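Local coordinates for protein HTH-type transcriptional regulator PrpR (Mycobacterium tuberculosis, PDB 6D2S) that regulates transcription of enzymes that break down short-chain fatty acids and is required for growth in macrophages and for assimilating cholesterol-derived propionate, at residues L21-A24 / A25-F29; S101-I104 / S105-V108; P213-V216 / V217-F221. One frame throughout, in Å; residues are numbered along the deposited sequence. Where two conformers were deposited one is given.

Interaction 1 of 3, residues L21-A24 / A25-F29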
loop_
_atom_site.group_PDB
_atom_site.type_symbol
_atom_site.label_atom_id
_atom_site.label_comp_id
_atom_site.label_asym_id
_atom_site.label_seq_id
_atom_site.Cartn_x
_atom_site.Cartn_y
_atom_site.Cartn_z
ATOM N N LEU A 21 -12.690 4.627 5.641
ATOM C CA LEU A 21 -11.923 5.134 4.507
ATOM C C LEU A 21 -11.903 4.140 3.363
ATOM O O LEU A 21 -11.958 4.530 2.193
ATOM C CB LEU A 21 -10.486 5.436 4.916
ATOM C CG LEU A 21 -10.121 6.783 5.495
ATOM C CD1 LEU A 21 -8.596 6.789 5.675
ATOM C CD2 LEU A 21 -10.606 7.914 4.589
ATOM N N ASP A 22 -11.767 2.851 3.690
ATOM C CA ASP A 22 -11.779 1.820 2.663
ATOM C C ASP A 22 -13.103 1.846 1.904
ATOM O O ASP A 22 -13.128 1.809 0.668
ATOM C CB ASP A 22 -11.527 0.455 3.312
ATOM C CG ASP A 22 -10.790 -0.504 2.393
ATOM O OD1 ASP A 22 -11.361 -0.867 1.348
ATOM O OD2 ASP A 22 -9.639 -0.873 2.712
ATOM N N MET A 23 -14.218 1.920 2.637
ATOM C CA MET A 23 -15.535 1.979 2.003
ATOM C C MET A 23 -15.742 3.283 1.245
ATOM O O MET A 23 -16.374 3.293 0.181
ATOM C CB MET A 23 -16.629 1.809 3.063
ATOM C CG MET A 23 -16.634 0.454 3.724
ATOM S SD MET A 23 -17.334 -0.788 2.605
ATOM C CE MET A 23 -19.078 -0.362 2.650
ATOM N N ALA A 24 -15.248 4.405 1.784
ATOM C CA ALA A 24 -15.409 5.671 1.071
ATOM C C ALA A 24 -14.689 5.635 -0.274
ATOM O O ALA A 24 -15.224 6.099 -1.286
ATOM C CB ALA A 24 -14.903 6.835 1.922
ATOM N N ALA A 25 -13.477 5.078 -0.302
ATOM C CA ALA A 25 -12.734 4.959 -1.555
ATOM C C ALA A 25 -13.481 4.080 -2.548
ATOM O O ALA A 25 -13.638 4.435 -3.724
ATOM C CB ALA A 25 -11.339 4.384 -1.283
ATOM N N GLU A 26 -13.949 2.917 -2.087
ATOM C CA GLU A 26 -14.620 1.987 -2.986
ATOM C C GLU A 26 -15.922 2.580 -3.509
ATOM O O GLU A 26 -16.252 2.439 -4.694
ATOM C CB GLU A 26 -14.875 0.659 -2.259
ATOM C CG GLU A 26 -15.325 -0.450 -3.199
ATOM C CD GLU A 26 -15.411 -1.807 -2.518
ATOM O OE1 GLU A 26 -15.542 -1.845 -1.272
ATOM O OE2 GLU A 26 -15.366 -2.833 -3.232
ATOM N N ARG A 27 -16.676 3.255 -2.642
ATOM C CA ARG A 27 -17.922 3.866 -3.097
ATOM C C ARG A 27 -17.653 5.010 -4.067
ATOM O O ARG A 27 -18.368 5.166 -5.067
ATOM C CB ARG A 27 -18.745 4.330 -1.894
ATOM C CG ARG A 27 -19.234 3.156 -1.040
ATOM C CD ARG A 27 -20.165 3.563 0.103
ATOM N NE ARG A 27 -19.452 4.191 1.214
ATOM C CZ ARG A 27 -19.870 4.163 2.476
ATOM N NH1 ARG A 27 -20.989 3.525 2.792
ATOM N NH2 ARG A 27 -19.164 4.765 3.424
ATOM N N MET A 28 -16.617 5.811 -3.809
ATOM C CA MET A 28 -16.319 6.899 -4.733
ATOM C C MET A 28 -15.857 6.363 -6.082
ATOM O O MET A 28 -16.257 6.882 -7.132
ATOM C CB MET A 28 -15.269 7.838 -4.137
ATOM C CG MET A 28 -15.168 9.153 -4.878
ATOM S SD MET A 28 -13.972 10.241 -4.087
ATOM C CE MET A 28 -14.514 10.149 -2.386
ATOM N N PHE A 29 -15.013 5.327 -6.068
ATOM C CA PHE A 29 -14.597 4.661 -7.300
ATOM C C PHE A 29 -15.808 4.184 -8.097
ATOM O O PHE A 29 -15.922 4.448 -9.300
ATOM C CB PHE A 29 -13.665 3.494 -6.943
ATOM C CG PHE A 29 -13.115 2.733 -8.132
ATOM C CD1 PHE A 29 -13.904 1.824 -8.828
ATOM C CD2 PHE A 29 -11.784 2.886 -8.508
ATOM C CE1 PHE A 29 -13.389 1.100 -9.903
ATOM C CE2 PHE A 29 -11.259 2.176 -9.584
ATOM C CZ PHE A 29 -12.067 1.277 -10.284
#

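Interaction 2 of 3, residues S101-I104 / S105-V108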
loop_
_atom_site.group_PDB
_atom_site.type_symbol
_atom_site.label_atom_id
_atom_site.label_comp_id
_atom_site.label_asym_id
_atom_site.label_seq_id
_atom_site.Cartn_x
_atom_site.Cartn_y
_atom_site.Cartn_z
ATOM N N SER A 101 -10.947 15.036 4.569
ATOM C CA SER A 101 -10.199 15.613 5.683
ATOM C C SER A 101 -10.935 15.438 7.011
ATOM O O SER A 101 -10.326 15.076 8.026
ATOM C CB SER A 101 -9.939 17.095 5.401
ATOM O OG SER A 101 -9.017 17.633 6.323
ATOM N N ASP A 102 -12.242 15.723 7.034
ATOM C CA ASP A 102 -13.007 15.577 8.270
ATOM C C ASP A 102 -13.071 14.120 8.709
ATOM O O ASP A 102 -12.960 13.816 9.904
ATOM C CB ASP A 102 -14.423 16.125 8.094
ATOM C CG ASP A 102 -14.479 17.645 8.080
ATOM O OD1 ASP A 102 -13.437 18.310 8.265
ATOM O OD2 ASP A 102 -15.594 18.175 7.888
ATOM N N LEU A 103 -13.263 13.205 7.755
ATOM C CA LEU A 103 -13.285 11.785 8.084
ATOM C C LEU A 103 -11.938 11.335 8.644
ATOM O O LEU A 103 -11.875 10.636 9.661
ATOM C CB LEU A 103 -13.659 10.964 6.844
ATOM C CG LEU A 103 -13.672 9.443 7.042
ATOM C CD1 LEU A 103 -14.537 9.040 8.238
ATOM C CD2 LEU A 103 -14.143 8.711 5.776
ATOM N N ILE A 104 -10.844 11.716 7.982
ATOM C CA ILE A 104 -9.521 11.360 8.496
ATOM C C ILE A 104 -9.330 11.910 9.910
ATOM O O ILE A 104 -8.869 11.197 10.815
ATOM C CB ILE A 104 -8.427 11.845 7.527
ATOM C CG1 ILE A 104 -8.424 10.961 6.274
ATOM C CG2 ILE A 104 -7.054 11.819 8.193
ATOM C CD1 ILE A 104 -7.484 11.470 5.172
ATOM N N SER A 105 -9.696 13.176 10.127
ATOM C CA SER A 105 -9.576 13.756 11.464
ATOM C C SER A 105 -10.368 12.960 12.490
ATOM O O SER A 105 -9.897 12.738 13.614
ATOM C CB SER A 105 -10.036 15.215 11.460
ATOM O OG SER A 105 -9.118 16.000 10.725
ATOM N N SER A 106 -11.576 12.516 12.127
ATOM C CA SER A 106 -12.378 11.764 13.087
ATOM C C SER A 106 -11.776 10.397 13.382
ATOM O O SER A 106 -11.884 9.904 14.514
ATOM C CB SER A 106 -13.817 11.616 12.589
ATOM O OG SER A 106 -13.890 10.696 11.517
ATOM N N ILE A 107 -11.143 9.772 12.391
ATOM C CA ILE A 107 -10.501 8.480 12.617
ATOM C C ILE A 107 -9.283 8.642 13.526
ATOM O O ILE A 107 -9.102 7.891 14.494
ATOM C CB ILE A 107 -10.130 7.833 11.270
ATOM C CG1 ILE A 107 -11.395 7.425 10.507
ATOM C CG2 ILE A 107 -9.228 6.620 11.491
ATOM C CD1 ILE A 107 -11.169 7.234 9.004
ATOM N N VAL A 108 -8.433 9.630 13.230
ATOM C CA VAL A 108 -7.262 9.888 14.071
ATOM C C VAL A 108 -7.685 10.139 15.509
ATOM O O VAL A 108 -7.013 9.714 16.461
ATOM C CB VAL A 108 -6.455 11.078 13.512
ATOM C CG1 VAL A 108 -5.364 11.495 14.493
ATOM C CG2 VAL A 108 -5.871 10.748 12.152
#

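Interaction 3 of 3, residues P213-V216 / V217-F221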
loop_
_atom_site.group_PDB
_atom_site.type_symbol
_atom_site.label_atom_id
_atom_site.label_comp_id
_atom_site.label_asym_id
_atom_site.label_seq_id
_atom_site.Cartn_x
_atom_site.Cartn_y
_atom_site.Cartn_z
ATOM N N PRO A 213 12.985 -14.034 11.490
ATOM C CA PRO A 213 13.964 -14.394 10.443
ATOM C C PRO A 213 13.956 -13.381 9.301
ATOM O O PRO A 213 13.354 -13.563 8.246
ATOM C CB PRO A 213 13.481 -15.774 9.997
ATOM C CG PRO A 213 11.992 -15.695 10.163
ATOM C CD PRO A 213 11.733 -14.802 11.360
ATOM N N LEU A 214 14.657 -12.267 9.517
ATOM C CA LEU A 214 14.590 -11.164 8.565
ATOM C C LEU A 214 15.118 -11.545 7.189
ATOM O O LEU A 214 14.757 -10.896 6.200
ATOM C CB LEU A 214 15.355 -9.958 9.098
ATOM C CG LEU A 214 15.025 -8.686 8.323
ATOM C CD1 LEU A 214 15.887 -8.535 7.075
ATOM C CD2 LEU A 214 13.549 -8.681 7.955
ATOM N N TRP A 215 15.959 -12.576 7.096
ATOM C CA TRP A 215 16.407 -13.033 5.789
ATOM C C TRP A 215 15.238 -13.380 4.877
ATOM O O TRP A 215 15.418 -13.459 3.658
ATOM C CB TRP A 215 17.344 -14.239 5.948
ATOM C CG TRP A 215 16.837 -15.279 6.903
ATOM C CD1 TRP A 215 15.898 -16.239 6.651
ATOM C CD2 TRP A 215 17.253 -15.474 8.263
ATOM N NE1 TRP A 215 15.701 -17.014 7.772
ATOM C CE2 TRP A 215 16.522 -16.565 8.772
ATOM C CE3 TRP A 215 18.174 -14.831 9.098
ATOM C CZ2 TRP A 215 16.679 -17.024 10.080
ATOM C CZ3 TRP A 215 18.332 -15.290 10.398
ATOM C CH2 TRP A 215 17.588 -16.375 10.875
ATOM N N VAL A 216 14.040 -13.576 5.433
ATOM C CA VAL A 216 12.893 -13.890 4.595
ATOM C C VAL A 216 12.627 -12.785 3.579
ATOM O O VAL A 216 12.010 -13.041 2.537
ATOM C CB VAL A 216 11.651 -14.159 5.467
ATOM C CG1 VAL A 216 11.897 -15.366 6.373
ATOM C CG2 VAL A 216 11.306 -12.928 6.295
ATOM N N VAL A 217 13.085 -11.558 3.845
ATOM C CA VAL A 217 12.946 -10.451 2.911
ATOM C C VAL A 217 14.300 -9.928 2.449
ATOM O O VAL A 217 14.484 -9.644 1.261
ATOM C CB VAL A 217 12.103 -9.308 3.518
ATOM C CG1 VAL A 217 12.115 -8.096 2.605
ATOM C CG2 VAL A 217 10.679 -9.786 3.758
ATOM N N HIS A 218 15.265 -9.811 3.362
ATOM C CA HIS A 218 16.581 -9.325 2.970
ATOM C C HIS A 218 17.220 -10.219 1.912
ATOM O O HIS A 218 17.992 -9.731 1.078
ATOM C CB HIS A 218 17.490 -9.209 4.192
ATOM C CG HIS A 218 18.705 -8.367 3.956
ATOM N ND1 HIS A 218 19.889 -8.887 3.480
ATOM C CD2 HIS A 218 18.914 -7.039 4.116
ATOM C CE1 HIS A 218 20.778 -7.916 3.364
ATOM N NE2 HIS A 218 20.211 -6.785 3.744
ATOM N N ASP A 219 16.908 -11.521 1.919
ATOM C CA ASP A 219 17.443 -12.412 0.890
ATOM C C ASP A 219 17.136 -11.916 -0.518
ATOM O O ASP A 219 17.834 -12.289 -1.465
ATOM C CB ASP A 219 16.877 -13.828 1.056
ATOM C CG ASP A 219 17.574 -14.634 2.152
ATOM O OD1 ASP A 219 18.606 -14.185 2.692
ATOM O OD2 ASP A 219 17.073 -15.732 2.469
ATOM N N ALA A 220 16.094 -11.094 -0.687
ATOM C CA ALA A 220 15.764 -10.590 -2.019
ATOM C C ALA A 220 16.921 -9.819 -2.640
ATOM O O ALA A 220 17.099 -9.847 -3.865
ATOM C CB ALA A 220 14.515 -9.705 -1.956
ATOM N N PHE A 221 17.711 -9.120 -1.824
ATOM C CA PHE A 221 18.809 -8.323 -2.366
ATOM C C PHE A 221 19.872 -9.174 -3.054
ATOM O O PHE A 221 20.714 -8.626 -3.775
ATOM C CB PHE A 221 19.462 -7.492 -1.259
ATOM C CG PHE A 221 18.603 -6.369 -0.752
ATOM C CD1 PHE A 221 18.305 -5.285 -1.566
ATOM C CD2 PHE A 221 18.114 -6.385 0.544
ATOM C CE1 PHE A 221 17.513 -4.246 -1.103
ATOM C CE2 PHE A 221 17.329 -5.348 1.019
ATOM C CZ PHE A 221 17.028 -4.276 0.192
#

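Interaction 1 of 3, residues L21-A24 / A25-F29
Met23 O takes the amide of Arg27 at 2.8 Å from Arg27 N, the shortest of the four i to i+4 bonds that join residues 21-24 to 25-28 in helix 19-31. Its neighbour Ala24 O receives Met28 N at 2.9 Å, and Leu21 O and Asp22 O accept from Ala25 and Glu26 in the same way. The arginine side chain then folds back along the helix. With CG beside its own backbone N (chi1 -66°) and a second bend at chi3, it runs past the Met23 carbonyl, CG lying 3.1 Å from Met23 O. The guanidinium ends with one face over Met23 CB, which sits 3.9 Å from Arg27 NH2 near the rim of the group. Ala25 packs on Phe130 and Ala133, joining the helix to helix 116-135. Asp22 forms salt bridges to Arg169 and Arg175; Glu26 OE1 forms one to Arg175, and Glu26 OE2 accepts a hydrogen bond from Arg139 N. Asp22 OD1 and Glu26 OE1 are 5.0 Å apart, and the shared Arg175, with Arg169 beyond it on Asp22, probably offsets the repulsion between these like charges.

Interaction 2 of 3, residues S101-I104 / S105-V108
Leu103 O accepts two bonds, one from the hydroxyl of Ser106 at 2.7 Å from Ser106 OG and one from the amide of Ile107. This is side-chain-to-backbone hydrogen bonding within helix 101-109, part of the IrrE N-terminal-like region of PrpR. Ser106 OG stands between its backbone N and carbonyl carbon (chi1 73°), which turns it back to the carbonyl three residues earlier; it arrives well off the C=O direction, at a C=O...OG angle of 121°. Ser105 uses the other common serine geometry: its OG lies beside its own N and reaches the carbonyl four residues back, with Ser105 OG to Ser101 O at 3.1 Å. Ser101 O also takes the amide of Ser105, and the two donors come from opposite faces of the carbonyl plane. Both hydroxyls thus double a main-chain bond on their acceptor, keeping these polar side chains close against the helix. Regular i to i+4 bonds complete the turns, Val108 N meeting Ile104 O at 2.9 Å and almost straight, with an N-H...O angle of 176°.

Apolar side chains take up the packing. Leu103 and Ile107 lie across one another at a slant, and Ile104 pairs with Val108 by a looser touch of their CG2 methyls at 4.3 Å. Leu126 of helix 116-135 packs on Ile104, Ile107 and Val108, and helix 19-31 packs here too, so the apolar side chains of this short helix lie against both. Where polar and apolar groups meet, the Leu103 CD1 methyl lies 3.7 Å from Ser106 OG, and Leu103 CG is 3.9 Å from the end methyl Ile107 CD1.

Interaction 3 of 3, residues P213-V216 / V217-F221
Leu214 packs tightly against His218, its CD1 methyl 3.4 Å from His218 CB, while Trp215 and Asp219 form the more open side of this short helical turn. Leu214 O is gripped twice: Val217 N donates at 3.0 Å from above the carbonyl plane, and His218 N at 3.1 Å lies in that plane. This pairing of an i+3 with an i+4 bond marks a tight turn passing between 3-10 and alpha-helical geometry, and residues 219-221 continue as 3-10. Leu214 CG lies opposite its own N (chi1 -166°), which carries CD1 forward to the histidine. The imidazole itself leads away from Leu214; Phe221 CD2 lies over one of its faces, offset toward the rim, and His218 NE2 makes a weak hydrogen bond to Lys190 O. On the looser side, the Trp215 indole swings away from the following turn, and the position of the Asp219 carboxylate against Trp215 is doubtful. Val216 and Val217 are buried; the turn belongs to the C-terminal short-chain fatty acyl coenzyme A regulator region (GAF clan). There it lies against the antiparallel sheet: Leu214 rests on Val186 of strand 183-189 and Ala220 on Ala262 of strand 261-268, while Val216 meets Ala232 of strand 228-233 and Trp242 of strand 239-247.

Overall arrangement
Interactions 1 and 2 belong to one packed region, their centres about 14 Å apart. Leu21 joins them: Leu21 CG lies 3.7 Å from Ile107 CD1, and Leu21 CD2 lies 3.8 Å from Leu103 CD2, so helix 19-31 and helix 101-109 meet through aliphatic side chains. Bound sodium lies about 6 Å from the side chain of Leu103, and a sodium also lies about 9 Å from that of Arg27. Interaction 3 is on the opposite side of the chain's centre, its centre about 34 Å from that of interaction 1 and about 36 Å from that of interaction 2. Residues 101-108 and 213-221 thus sample the IrrE-like and the GAF-clan C-terminal regions respectively.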